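Local coordinates for protein phosphoribosylformylglycinamidine synthase 2 (Thermus thermophilus, PDB 3VIU) that belongs to the AIR synthase-related (PurM-like) family and binds adenosine-5'-diphosphate and magnesium in a chain with paired N- and C-terminal domain types, at residues Gly256-Gly261 against Leu269-His274; Pro65-Gly70 against Ala273-Leu278; Ala469-Ser474 against Ser659-Thr664; Gly442-Val447 against Val476-Leu481. One frame throughout, in Å; residues are numbered along the deposited sequence.

How the interactions relate
From the N terminus, interaction 2 opens first at Pro-65-Gly-70 and closes only at Ala-273-Leu-278, so it ties the first N-terminal family domain to the first C-terminal one. Interaction 1 opens late in that span and joins a strand to the helix following it; both contacts end on helix 264-275, sharing Ala-273 and His-274, with centres about 8 Å apart. In the second half, interactions 4 and 3 cross: 469-474 falls between 442-447 and 476-481, and its partner 659-664 lies beyond both. Interaction 4 packs within one sheet's crossover, whereas interaction 3 spans to the second C-terminal domain. The two touch directly, Val-473 O probably accepting a hydrogen bond from Ala-478 N.

Interaction 1: residues Gly256-Gly261 against Leu269-His274; sequences GVQDMG and LSELAH
The side-chain amide of Gln-258 and the carboxylate of Glu-271 meet without stacking: their planes are 65° apart, and the two side chains cross at about a right angle. Glu-271 OE1 lies above the amide plane but displaced beyond its oxygen end, 3.7 Å from Gln-258 OE1. This is an approach of two oxygens with no hydrogen bond between them, so it is packing alone. The aliphatic part of Gln-258 meets a different neighbour, its CG lying 4.1 Å from Leu-272 CB where the two side chains run antiparallel, side by side. A bend at chi2 (-55°) separates the roles, keeping CG beside the leucine while the amide turns off toward the glutamate. In fold terms, strand 254-259 is the outermost strand of the seven-stranded mixed sheet of the first C-terminal family domain, and helix 264-275 is the connection of a beta-alpha-beta crossover to the parallel, non-adjacent strand 279-283. The strand is held by backbone bonds from Gly-256 to Val-311 and from Gln-258 to Val-309. Leu-272 also touches Val-311, and its chi1 of 171°, which sets CG beside the carbonyl carbon, directs CD1 toward Gly-256 without touching it. Asp-259, next along the strand, belongs to the adenosine-5'-diphosphate pocket; its OD1 is 6.6 Å from Glu-271 OE1, a like-charged pair that does not touch.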
loop_
_atom_site.group_PDB
_atom_site.type_symbol
_atom_site.label_atom_id
_atom_site.label_comp_id
_atom_site.label_asym_id
_atom_site.label_seq_id
_atom_site.Cartn_x
_atom_site.Cartn_y
_atom_site.Cartn_z
ATOM N N GLY A 256 -20.554 -3.875 15.793
ATOM C CA GLY A 256 -20.147 -3.111 14.631
ATOM C C GLY A 256 -19.344 -1.884 15.017
ATOM O O GLY A 256 -19.656 -1.212 16.006
ATOM N N VAL A 257 -18.305 -1.594 14.240
ATOM C CA VAL A 257 -17.448 -0.444 14.483
ATOM C C VAL A 257 -17.124 0.210 13.151
ATOM O O VAL A 257 -16.764 -0.465 12.186
ATOM C CB VAL A 257 -16.126 -0.851 15.147
ATOM C CG1 VAL A 257 -15.316 0.389 15.460
ATOM C CG2 VAL A 257 -16.389 -1.657 16.405
ATOM N N GLN A 258 -17.257 1.530 13.102
ATOM C CA GLN A 258 -16.989 2.284 11.890
ATOM C C GLN A 258 -16.136 3.496 12.191
ATOM O O GLN A 258 -16.353 4.193 13.183
ATOM C CB GLN A 258 -18.299 2.757 11.253
ATOM C CG GLN A 258 -18.748 1.933 10.080
ATOM C CD GLN A 258 -17.676 1.835 9.017
ATOM O OE1 GLN A 258 -17.252 2.840 8.450
ATOM N NE2 GLN A 258 -17.225 0.624 8.749
ATOM N N ASP A 259 -15.150 3.745 11.341
ATOM C CA ASP A 259 -14.313 4.913 11.524
ATOM C C ASP A 259 -14.933 5.986 10.661
ATOM O O ASP A 259 -15.678 5.700 9.722
ATOM C CB ASP A 259 -12.874 4.654 11.071
ATOM C CG ASP A 259 -12.795 4.106 9.662
ATOM O OD1 ASP A 259 -13.277 2.973 9.444
ATOM O OD2 ASP A 259 -12.256 4.804 8.777
HETATM N N MSE A 260 -14.634 7.230 10.989
HETATM C CA MSE A 260 -15.162 8.330 10.220
HETATM C C MSE A 260 -14.032 8.946 9.419
HETATM O O MSE A 260 -12.980 9.286 9.959
HETATM C CB MSE A 260 -15.812 9.344 11.155
HETATM C CG MSE A 260 -17.000 8.745 11.883
HETATM SE SE MSE A 260 -17.962 10.004 12.945
HETATM C CE MSE A 260 -18.080 11.425 11.658
ATOM N N GLY A 261 -14.246 9.047 8.116
ATOM C CA GLY A 261 -13.235 9.618 7.255
ATOM C C GLY A 261 -13.902 10.553 6.283
ATOM O O GLY A 261 -14.599 11.484 6.681
ATOM N N LEU A 269 -22.393 6.288 9.042
ATOM C CA LEU A 269 -23.709 5.726 9.358
ATOM C C LEU A 269 -24.473 5.118 8.183
ATOM O O LEU A 269 -24.984 4.006 8.285
ATOM C CB LEU A 269 -24.570 6.788 10.044
ATOM C CG LEU A 269 -23.865 7.456 11.234
ATOM C CD1 LEU A 269 -24.781 8.487 11.861
ATOM C CD2 LEU A 269 -23.453 6.408 12.254
ATOM N N SER A 270 -24.553 5.841 7.073
ATOM C CA SER A 270 -25.271 5.335 5.910
ATOM C C SER A 270 -24.632 4.033 5.438
ATOM O O SER A 270 -25.324 3.089 5.051
ATOM C CB SER A 270 -25.256 6.364 4.777
ATOM O OG SER A 270 -23.950 6.520 4.254
ATOM N N GLU A 271 -23.306 3.987 5.475
ATOM C CA GLU A 271 -22.579 2.794 5.069
ATOM C C GLU A 271 -22.953 1.689 6.050
ATOM O O GLU A 271 -23.389 0.606 5.655
ATOM C CB GLU A 271 -21.078 3.058 5.136
ATOM C CG GLU A 271 -20.246 2.335 4.096
ATOM C CD GLU A 271 -18.805 2.835 4.077
ATOM O OE1 GLU A 271 -17.962 2.291 4.830
ATOM O OE2 GLU A 271 -18.527 3.791 3.320
ATOM N N LEU A 272 -22.784 1.980 7.337
ATOM C CA LEU A 272 -23.102 1.030 8.395
ATOM C C LEU A 272 -24.545 0.552 8.284
ATOM O O LEU A 272 -24.827 -0.640 8.433
ATOM C CB LEU A 272 -22.870 1.672 9.767
ATOM C CG LEU A 272 -23.337 0.906 11.005
ATOM C CD1 LEU A 272 -22.815 -0.526 10.979
ATOM C CD2 LEU A 272 -22.853 1.634 12.252
ATOM N N ALA A 273 -25.450 1.488 8.012
ATOM C CA ALA A 273 -26.864 1.176 7.883
ATOM C C ALA A 273 -27.131 0.311 6.656
ATOM O O ALA A 273 -27.846 -0.692 6.727
ATOM C CB ALA A 273 -27.667 2.459 7.794
ATOM N N HIS A 274 -26.547 0.703 5.534
ATOM C CA HIS A 274 -26.729 -0.018 4.285
ATOM C C HIS A 274 -26.266 -1.482 4.344
ATOM O O HIS A 274 -26.975 -2.381 3.884
ATOM C CB HIS A 274 -25.998 0.719 3.168
ATOM C CG HIS A 274 -26.255 0.155 1.808
ATOM N ND1 HIS A 274 -27.509 0.145 1.234
ATOM C CD2 HIS A 274 -25.426 -0.437 0.917
ATOM C CE1 HIS A 274 -27.440 -0.432 0.048
ATOM N NE2 HIS A 274 -26.188 -0.794 -0.169
#

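Interaction 2: residues Pro65-Gly70 against Ala273-Leu278; sequences PGENAG and AHKSGL. With ADP (adenosine-5'-diphosphate), chain B.
Lys-275 reaches from the end of helix 264-275 to the loop of Gly-66 and Glu-67, where its CE rests 3.4 Å from Gly-66 O. That is the close part of the contact. NZ lies 3.5 Å from Gly-66 O as well, yet the pair does not qualify as a hydrogen bond, and the bend at chi4 (-46°) is what turns the amine off the line of the extended chain. The Glu-67 side is looser: its OE2 is 3.9 Å from Lys-275 CD, the two chains lying head to tail. The charged ends stay apart, with 5.4 Å between Glu-67 OE2 and Lys-275 NZ. Glu-67 is engaged elsewhere, OE2 in a salt bridge with Arg-190 and OE1 accepting from Ser-189 N. Gly-66 and Lys-275 remain partly exposed, whereas Glu-67 is buried. The helix ends in a Schellman motif at Gly-277, with Leu-278 N bonded to Ala-273 O and Gly-277 N to His-274 O. The lysine itself spans the joint between the first N- and C-terminal family domains. On the loop, the O3' hydroxyl of adenosine-5'-diphosphate gives one firm bond of 2.7 Å to Glu-67 O and receives a weak one of 3.3 Å from Gly-66 N. Beside this site the lysine probably contributes a favourable electrostatic field near the Gly-66 carbonyl, without a defined bond.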
loop_
_atom_site.group_PDB
_atom_site.type_symbol
_atom_site.label_atom_id
_atom_site.label_comp_id
_atom_site.label_asym_id
_atom_site.label_seq_id
_atom_site.Cartn_x
_atom_site.Cartn_y
_atom_site.Cartn_z
ATOM N N PRO A 65 -12.891 -7.590 0.038
ATOM C CA PRO A 65 -13.420 -6.245 -0.195
ATOM C C PRO A 65 -14.858 -6.121 0.302
ATOM O O PRO A 65 -15.663 -7.039 0.135
ATOM C CB PRO A 65 -13.318 -6.091 -1.712
ATOM C CG PRO A 65 -12.136 -6.936 -2.055
ATOM C CD PRO A 65 -12.374 -8.169 -1.215
ATOM N N GLY A 66 -15.173 -4.983 0.908
ATOM C CA GLY A 66 -16.509 -4.761 1.427
ATOM C C GLY A 66 -16.441 -4.123 2.801
ATOM O O GLY A 66 -17.254 -3.270 3.153
ATOM N N GLU A 67 -15.454 -4.542 3.579
ATOM C CA GLU A 67 -15.258 -4.012 4.916
ATOM C C GLU A 67 -14.097 -3.028 4.928
ATOM O O GLU A 67 -13.357 -2.921 3.951
ATOM C CB GLU A 67 -15.001 -5.157 5.886
ATOM C CG GLU A 67 -16.208 -6.047 6.065
ATOM C CD GLU A 67 -17.444 -5.241 6.430
ATOM O OE1 GLU A 67 -17.326 -4.349 7.300
ATOM O OE2 GLU A 67 -18.528 -5.496 5.856
ATOM N N ASN A 68 -13.936 -2.314 6.035
ATOM C CA ASN A 68 -12.874 -1.320 6.157
ATOM C C ASN A 68 -11.460 -1.814 5.851
ATOM O O ASN A 68 -10.555 -1.008 5.647
ATOM C CB ASN A 68 -12.916 -0.693 7.549
ATOM C CG ASN A 68 -14.143 0.172 7.758
ATOM O OD1 ASN A 68 -14.459 0.550 8.884
ATOM N ND2 ASN A 68 -14.838 0.499 6.671
ATOM N N ALA A 69 -11.265 -3.128 5.832
ATOM C CA ALA A 69 -9.958 -3.691 5.522
ATOM C C ALA A 69 -10.071 -5.175 5.213
ATOM O O ALA A 69 -11.100 -5.798 5.496
ATOM C CB ALA A 69 -8.994 -3.474 6.679
ATOM N N GLY A 70 -9.012 -5.726 4.616
ATOM C CA GLY A 70 -8.977 -7.136 4.289
ATOM C C GLY A 70 -8.326 -7.892 5.434
ATOM O O GLY A 70 -7.432 -7.373 6.100
ATOM N N ALA A 273 -25.450 1.488 8.012
ATOM C CA ALA A 273 -26.864 1.176 7.883
ATOM C C ALA A 273 -27.131 0.311 6.656
ATOM O O ALA A 273 -27.846 -0.692 6.727
ATOM C CB ALA A 273 -27.667 2.459 7.794
ATOM N N HIS A 274 -26.547 0.703 5.534
ATOM C CA HIS A 274 -26.729 -0.018 4.285
ATOM C C HIS A 274 -26.266 -1.482 4.344
ATOM O O HIS A 274 -26.975 -2.381 3.884
ATOM C CB HIS A 274 -25.998 0.719 3.168
ATOM C CG HIS A 274 -26.255 0.155 1.808
ATOM N ND1 HIS A 274 -27.509 0.145 1.234
ATOM C CD2 HIS A 274 -25.426 -0.437 0.917
ATOM C CE1 HIS A 274 -27.440 -0.432 0.048
ATOM N NE2 HIS A 274 -26.188 -0.794 -0.169
ATOM N N LYS A 275 -25.085 -1.717 4.912
ATOM C CA LYS A 275 -24.540 -3.070 5.032
ATOM C C LYS A 275 -25.352 -3.906 6.008
ATOM O O LYS A 275 -25.308 -5.134 5.967
ATOM C CB LYS A 275 -23.083 -3.032 5.518
ATOM C CG LYS A 275 -22.139 -2.214 4.644
ATOM C CD LYS A 275 -20.686 -2.373 5.073
ATOM C CE LYS A 275 -19.795 -1.326 4.404
ATOM N NZ LYS A 275 -20.078 -1.205 2.949
ATOM N N SER A 276 -26.086 -3.236 6.890
ATOM C CA SER A 276 -26.893 -3.925 7.893
ATOM C C SER A 276 -28.321 -4.174 7.420
ATOM O O SER A 276 -29.119 -4.788 8.126
ATOM C CB SER A 276 -26.914 -3.114 9.193
ATOM O OG SER A 276 -25.607 -2.928 9.704
ATOM N N GLY A 277 -28.642 -3.676 6.232
ATOM C CA GLY A 277 -29.971 -3.869 5.684
ATOM C C GLY A 277 -31.072 -3.104 6.386
ATOM O O GLY A 277 -32.242 -3.458 6.281
ATOM N N LEU A 278 -30.704 -2.063 7.117
ATOM C CA LEU A 278 -31.689 -1.245 7.821
ATOM C C LEU A 278 -31.260 0.213 7.742
ATOM O O LEU A 278 -30.331 0.550 7.004
ATOM C CB LEU A 278 -31.830 -1.701 9.283
ATOM C CG LEU A 278 -30.540 -1.999 10.045
ATOM C CD1 LEU A 278 -29.742 -0.705 10.179
ATOM C CD2 LEU A 278 -30.853 -2.611 11.418
HETATM P PB ADP B . -12.384 4.175 3.491
HETATM O O1B ADP B . -13.026 5.383 2.903
HETATM O O2B ADP B . -10.784 4.337 3.421
HETATM O O3B ADP B . -12.892 4.023 5.092
HETATM P PA ADP B . -13.250 3.146 1.117
HETATM O O1A ADP B . -14.700 3.477 1.058
HETATM O O2A ADP B . -12.405 4.400 0.534
HETATM O O3A ADP B . -12.823 2.826 2.670
HETATM O "O5'" ADP B . -12.882 1.842 0.203
HETATM C "C5'" ADP B . -14.094 1.259 -0.314
HETATM C "C4'" ADP B . -14.122 -0.293 -0.196
HETATM O "O4'" ADP B . -13.787 -0.922 -1.475
HETATM C "C3'" ADP B . -13.116 -0.877 0.830
HETATM O "O3'" ADP B . -13.668 -2.060 1.423
HETATM C "C2'" ADP B . -11.877 -1.162 -0.018
HETATM O "O2'" ADP B . -11.042 -2.167 0.562
HETATM C "C1'" ADP B . -12.470 -1.570 -1.369
HETATM N N9 ADP B . -11.602 -1.170 -2.485
HETATM C C8 ADP B . -11.459 0.091 -2.993
HETATM N N7 ADP B . -10.611 0.092 -3.981
HETATM C C5 ADP B . -10.152 -1.162 -4.176
HETATM C C6 ADP B . -9.238 -1.768 -5.077
HETATM N N6 ADP B . -8.592 -1.010 -6.037
HETATM N N1 ADP B . -9.013 -3.096 -4.978
HETATM C C2 ADP B . -9.629 -3.849 -4.053
HETATM N N3 ADP B . -10.496 -3.318 -3.188
HETATM C C4 ADP B . -10.782 -1.998 -3.214
#

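Interaction 3: residues Ala469-Ser474 against Ser659-Thr664; sequences ACRNVS and SRVLFT. With MG (magnesium ion), chain D.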
loop_
_atom_site.group_PDB
_atom_site.type_symbol
_atom_site.label_atom_id
_atom_site.label_comp_id
_atom_site.label_asym_id
_atom_site.label_seq_id
_atom_site.Cartn_x
_atom_site.Cartn_y
_atom_site.Cartn_z
ATOM N N ALA A 469 6.113 -7.782 -5.335
ATOM C CA ALA A 469 5.698 -7.802 -3.939
ATOM C C ALA A 469 5.657 -9.243 -3.414
ATOM O O ALA A 469 6.150 -9.530 -2.321
ATOM C CB ALA A 469 4.333 -7.140 -3.788
ATOM N N CYS A 470 5.080 -10.151 -4.192
ATOM C CA CYS A 470 5.015 -11.545 -3.776
ATOM C C CYS A 470 6.413 -12.162 -3.716
ATOM O O CYS A 470 6.693 -12.979 -2.839
ATOM C CB CYS A 470 4.143 -12.345 -4.735
ATOM S SG CYS A 470 2.406 -11.947 -4.614
ATOM N N ARG A 471 7.284 -11.763 -4.646
ATOM C CA ARG A 471 8.641 -12.281 -4.686
ATOM C C ARG A 471 9.398 -11.844 -3.437
ATOM O O ARG A 471 10.119 -12.634 -2.826
ATOM C CB ARG A 471 9.378 -11.778 -5.937
ATOM C CG ARG A 471 10.720 -12.475 -6.196
ATOM C CD ARG A 471 11.470 -11.841 -7.348
ATOM N NE ARG A 471 10.608 -11.673 -8.515
ATOM C CZ ARG A 471 10.368 -10.506 -9.107
ATOM N NH1 ARG A 471 9.567 -10.461 -10.158
ATOM N NH2 ARG A 471 10.928 -9.386 -8.654
ATOM N N ASN A 472 9.221 -10.582 -3.054
ATOM C CA ASN A 472 9.898 -10.049 -1.881
ATOM C C ASN A 472 9.532 -10.761 -0.591
ATOM O O ASN A 472 10.384 -10.942 0.287
ATOM C CB ASN A 472 9.630 -8.558 -1.746
ATOM C CG ASN A 472 10.441 -7.744 -2.725
ATOM O OD1 ASN A 472 11.649 -7.947 -2.848
ATOM N ND2 ASN A 472 9.789 -6.819 -3.427
ATOM N N VAL A 473 8.268 -11.163 -0.478
ATOM C CA VAL A 473 7.801 -11.876 0.702
ATOM C C VAL A 473 8.320 -13.310 0.641
ATOM O O VAL A 473 8.756 -13.862 1.645
ATOM C CB VAL A 473 6.262 -11.870 0.773
ATOM C CG1 VAL A 473 5.767 -12.947 1.726
ATOM C CG2 VAL A 473 5.784 -10.506 1.233
ATOM N N SER A 474 8.287 -13.903 -0.545
ATOM C CA SER A 474 8.768 -15.268 -0.732
ATOM C C SER A 474 10.249 -15.356 -0.421
ATOM O O SER A 474 10.727 -16.356 0.104
ATOM C CB SER A 474 8.551 -15.718 -2.180
ATOM O OG SER A 474 7.177 -15.733 -2.489
ATOM N N SER A 659 11.643 -12.583 -11.853
ATOM C CA SER A 659 11.821 -13.990 -11.544
ATOM C C SER A 659 13.266 -14.435 -11.323
ATOM O O SER A 659 13.586 -15.608 -11.510
ATOM C CB SER A 659 11.181 -14.829 -12.661
ATOM O OG SER A 659 9.859 -14.385 -12.950
ATOM N N ARG A 660 14.131 -13.510 -10.919
ATOM C CA ARG A 660 15.533 -13.839 -10.658
ATOM C C ARG A 660 15.876 -13.647 -9.176
ATOM O O ARG A 660 15.623 -12.586 -8.603
ATOM C CB ARG A 660 16.443 -12.979 -11.534
ATOM C CG ARG A 660 16.140 -13.113 -13.026
ATOM C CD ARG A 660 17.251 -12.525 -13.885
ATOM N NE ARG A 660 17.362 -11.077 -13.732
ATOM C CZ ARG A 660 18.389 -10.359 -14.170
ATOM N NH1 ARG A 660 19.400 -10.953 -14.786
ATOM N NH2 ARG A 660 18.401 -9.046 -13.998
ATOM N N VAL A 661 16.454 -14.682 -8.564
ATOM C CA VAL A 661 16.809 -14.653 -7.144
ATOM C C VAL A 661 18.210 -15.172 -6.814
ATOM O O VAL A 661 18.643 -16.215 -7.311
ATOM C CB VAL A 661 15.803 -15.491 -6.303
ATOM C CG1 VAL A 661 16.221 -15.505 -4.839
ATOM C CG2 VAL A 661 14.402 -14.924 -6.445
ATOM N N LEU A 662 18.896 -14.437 -5.945
ATOM C CA LEU A 662 20.232 -14.799 -5.487
ATOM C C LEU A 662 20.126 -15.380 -4.080
ATOM O O LEU A 662 19.321 -14.918 -3.278
ATOM C CB LEU A 662 21.128 -13.561 -5.430
ATOM C CG LEU A 662 21.511 -12.862 -6.734
ATOM C CD1 LEU A 662 22.195 -11.519 -6.438
ATOM C CD2 LEU A 662 22.430 -13.773 -7.517
ATOM N N PHE A 663 20.931 -16.390 -3.777
ATOM C CA PHE A 663 20.931 -16.977 -2.439
ATOM C C PHE A 663 22.218 -17.747 -2.186
ATOM O O PHE A 663 22.927 -18.114 -3.122
ATOM C CB PHE A 663 19.712 -17.880 -2.227
ATOM C CG PHE A 663 19.799 -19.205 -2.918
ATOM C CD1 PHE A 663 20.085 -20.358 -2.198
ATOM C CD2 PHE A 663 19.588 -19.307 -4.283
ATOM C CE1 PHE A 663 20.159 -21.592 -2.828
ATOM C CE2 PHE A 663 19.659 -20.531 -4.919
ATOM C CZ PHE A 663 19.946 -21.678 -4.189
ATOM N N THR A 664 22.532 -17.967 -0.914
ATOM C CA THR A 664 23.748 -18.680 -0.566
ATOM C C THR A 664 23.451 -19.941 0.235
ATOM O O THR A 664 22.463 -20.011 0.971
ATOM C CB THR A 664 24.686 -17.792 0.251
ATOM O OG1 THR A 664 24.197 -17.691 1.589
ATOM C CG2 THR A 664 24.757 -16.398 -0.350
HETATM MG MG MG D . 13.768 -6.601 -3.464
HETATM O O HOH W 1 12.613 -6.518 -5.655
HETATM O O HOH W 2 15.918 -6.459 -4.810
#
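Arg-471 and Ser-659, which meet across this contact, both hold OE2 of Glu-599, the arginine through a salt bridge from NH1 and the serine through a hydrogen bond of OG. The two residues do not bond each other. Ser-659 N lies over one face of the guanidinium, 3.4 Å from Arg-471 NH1 and 3.6 Å from its NE, and since both groups are donors this is close packing alone. The arginine runs out extended, with CG anti to the backbone N (chi1 -169°), then bends at chi3 (-49°), passing CD within 4.3 Å of Val-661 CG2. This joins helix 458-475 of the second N-terminal family domain to the loop leading into strand 661-665 and to that strand's first residue, in the seven-stranded sheet of the following C-terminal domain. Arg-471 NH2 makes a further salt bridge to OD2 of Asp-620, a magnesium ligand, so the guanidinium is a second-shell group that probably helps position it. The next helix residue binds the metal itself: Asn-472 OD1 is 2.6 Å from the magnesium, two waters are also bound, and Asp-430 and Asp-620 supply the remaining protein ligands. Asn-472 ND2 is meanwhile hydrogen-bonded to Asp-448.

Interaction 4: residues Gly442-Val447 against Val476-Leu481; sequences GVAAKV and VGAKPL
Strand 442-447 and segment 476-481 approach to 6.5 Å between Ala-444 CA and Ala-478 CA, with no hydrogen bond between the two backbones. They are the two ends of a beta-alpha-beta crossover in the second N-terminal family domain: strand 441-448 leads through helices 451-456 and 458-475 to the parallel strand 479-488, and strand 538-548 lies between the two in the sheet. Ala-444 and Gly-442 bond through their backbones to that intervening strand, at Gly-545 and Leu-547, and the alternate residues Val-443 and Ala-445 to strand 432-436. What passes directly between the two segments is a small apolar contact burying 91 Å² in all. Its centre is the methyl of Ala-444, which points to the turn and meets two groups there, Ala-478 CB at 3.8 Å and Val-476 CG2 at 3.9 Å. The two partners are themselves 4.6 Å apart from Ala-478 CB to Val-476 CG2, which makes a compact triangle of methyls. Val-473 of helix 458-475 also touches both Ala-444 and Ala-478. The turn has a definite form: Gly-477, with phi of 100°, leaves the helix in a Schellman motif, and Val-473 O probably accepts from Ala-478 N across it. This reversal sets Val-476 and Ala-478 on the same target although they flank the glycine. Within Val-476, the rotamer (chi1 -64°) decides which branch takes part: CG2, lodged between the backbone N and the carbonyl carbon, makes the touch, while CG1 stays 6.0 Å from Ala-444 CB.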
loop_
_atom_site.group_PDB
_atom_site.type_symbol
_atom_site.label_atom_id
_atom_site.label_comp_id
_atom_site.label_asym_id
_atom_site.label_seq_id
_atom_site.Cartn_x
_atom_site.Cartn_y
_atom_site.Cartn_z
ATOM N N GLY A 442 5.680 -15.366 12.058
ATOM C CA GLY A 442 6.247 -14.139 11.545
ATOM C C GLY A 442 5.386 -13.680 10.386
ATOM O O GLY A 442 4.966 -14.493 9.558
ATOM N N VAL A 443 5.103 -12.382 10.336
ATOM C CA VAL A 443 4.289 -11.803 9.271
ATOM C C VAL A 443 5.179 -10.943 8.385
ATOM O O VAL A 443 5.847 -10.038 8.880
ATOM C CB VAL A 443 3.180 -10.923 9.855
ATOM C CG1 VAL A 443 2.302 -10.390 8.744
ATOM C CG2 VAL A 443 2.372 -11.721 10.871
ATOM N N ALA A 444 5.194 -11.231 7.084
ATOM C CA ALA A 444 6.009 -10.476 6.140
ATOM C C ALA A 444 5.138 -9.553 5.288
ATOM O O ALA A 444 4.014 -9.902 4.929
ATOM C CB ALA A 444 6.794 -11.425 5.250
ATOM N N ALA A 445 5.671 -8.380 4.957
ATOM C CA ALA A 445 4.938 -7.400 4.170
ATOM C C ALA A 445 5.832 -6.554 3.275
ATOM O O ALA A 445 6.969 -6.229 3.623
ATOM C CB ALA A 445 4.144 -6.490 5.100
ATOM N N LYS A 446 5.297 -6.181 2.121
ATOM C CA LYS A 446 6.029 -5.356 1.185
ATOM C C LYS A 446 5.047 -4.685 0.227
ATOM O O LYS A 446 3.969 -5.211 -0.039
ATOM C CB LYS A 446 7.023 -6.221 0.407
ATOM C CG LYS A 446 8.360 -5.545 0.100
ATOM C CD LYS A 446 8.229 -4.483 -0.953
ATOM C CE LYS A 446 9.574 -3.841 -1.241
ATOM N NZ LYS A 446 10.116 -3.181 -0.026
ATOM N N VAL A 447 5.414 -3.511 -0.269
ATOM C CA VAL A 447 4.584 -2.787 -1.222
ATOM C C VAL A 447 5.492 -2.417 -2.389
ATOM O O VAL A 447 6.606 -1.947 -2.172
ATOM C CB VAL A 447 3.980 -1.515 -0.586
ATOM C CG1 VAL A 447 5.066 -0.682 0.062
ATOM C CG2 VAL A 447 3.270 -0.700 -1.639
ATOM N N VAL A 476 11.981 -13.788 1.821
ATOM C CA VAL A 476 12.381 -13.848 3.226
ATOM C C VAL A 476 11.862 -15.150 3.817
ATOM O O VAL A 476 12.038 -15.426 5.001
ATOM C CB VAL A 476 11.889 -12.618 4.071
ATOM C CG1 VAL A 476 12.545 -11.345 3.547
ATOM C CG2 VAL A 476 10.364 -12.506 4.055
ATOM N N GLY A 477 11.221 -15.952 2.971
ATOM C CA GLY A 477 10.726 -17.249 3.403
ATOM C C GLY A 477 9.258 -17.375 3.735
ATOM O O GLY A 477 8.830 -18.386 4.278
ATOM N N ALA A 478 8.468 -16.370 3.405
ATOM C CA ALA A 478 7.049 -16.435 3.720
ATOM C C ALA A 478 6.172 -16.676 2.487
ATOM O O ALA A 478 6.550 -16.329 1.368
ATOM C CB ALA A 478 6.632 -15.151 4.427
ATOM N N LYS A 479 5.004 -17.273 2.700
ATOM C CA LYS A 479 4.084 -17.533 1.602
ATOM C C LYS A 479 3.013 -16.456 1.453
ATOM O O LYS A 479 2.258 -16.179 2.392
ATOM C CB LYS A 479 3.389 -18.885 1.769
ATOM C CG LYS A 479 2.384 -19.170 0.651
ATOM C CD LYS A 479 1.832 -20.576 0.734
ATOM C CE LYS A 479 0.803 -20.834 -0.357
ATOM N NZ LYS A 479 0.222 -22.213 -0.243
ATOM N N PRO A 480 2.925 -15.852 0.257
ATOM C CA PRO A 480 1.958 -14.799 -0.070
ATOM C C PRO A 480 0.542 -15.259 0.251
ATOM O O PRO A 480 0.085 -16.268 -0.276
ATOM C CB PRO A 480 2.158 -14.607 -1.573
ATOM C CG PRO A 480 3.573 -15.004 -1.789
ATOM C CD PRO A 480 3.704 -16.226 -0.937
ATOM N N LEU A 481 -0.152 -14.527 1.110
ATOM C CA LEU A 481 -1.512 -14.908 1.471
ATOM C C LEU A 481 -2.562 -14.124 0.695
ATOM O O LEU A 481 -3.599 -14.661 0.338
ATOM C CB LEU A 481 -1.735 -14.718 2.974
ATOM C CG LEU A 481 -0.830 -15.565 3.865
ATOM C CD1 LEU A 481 -1.075 -15.200 5.313
ATOM C CD2 LEU A 481 -1.099 -17.042 3.623
#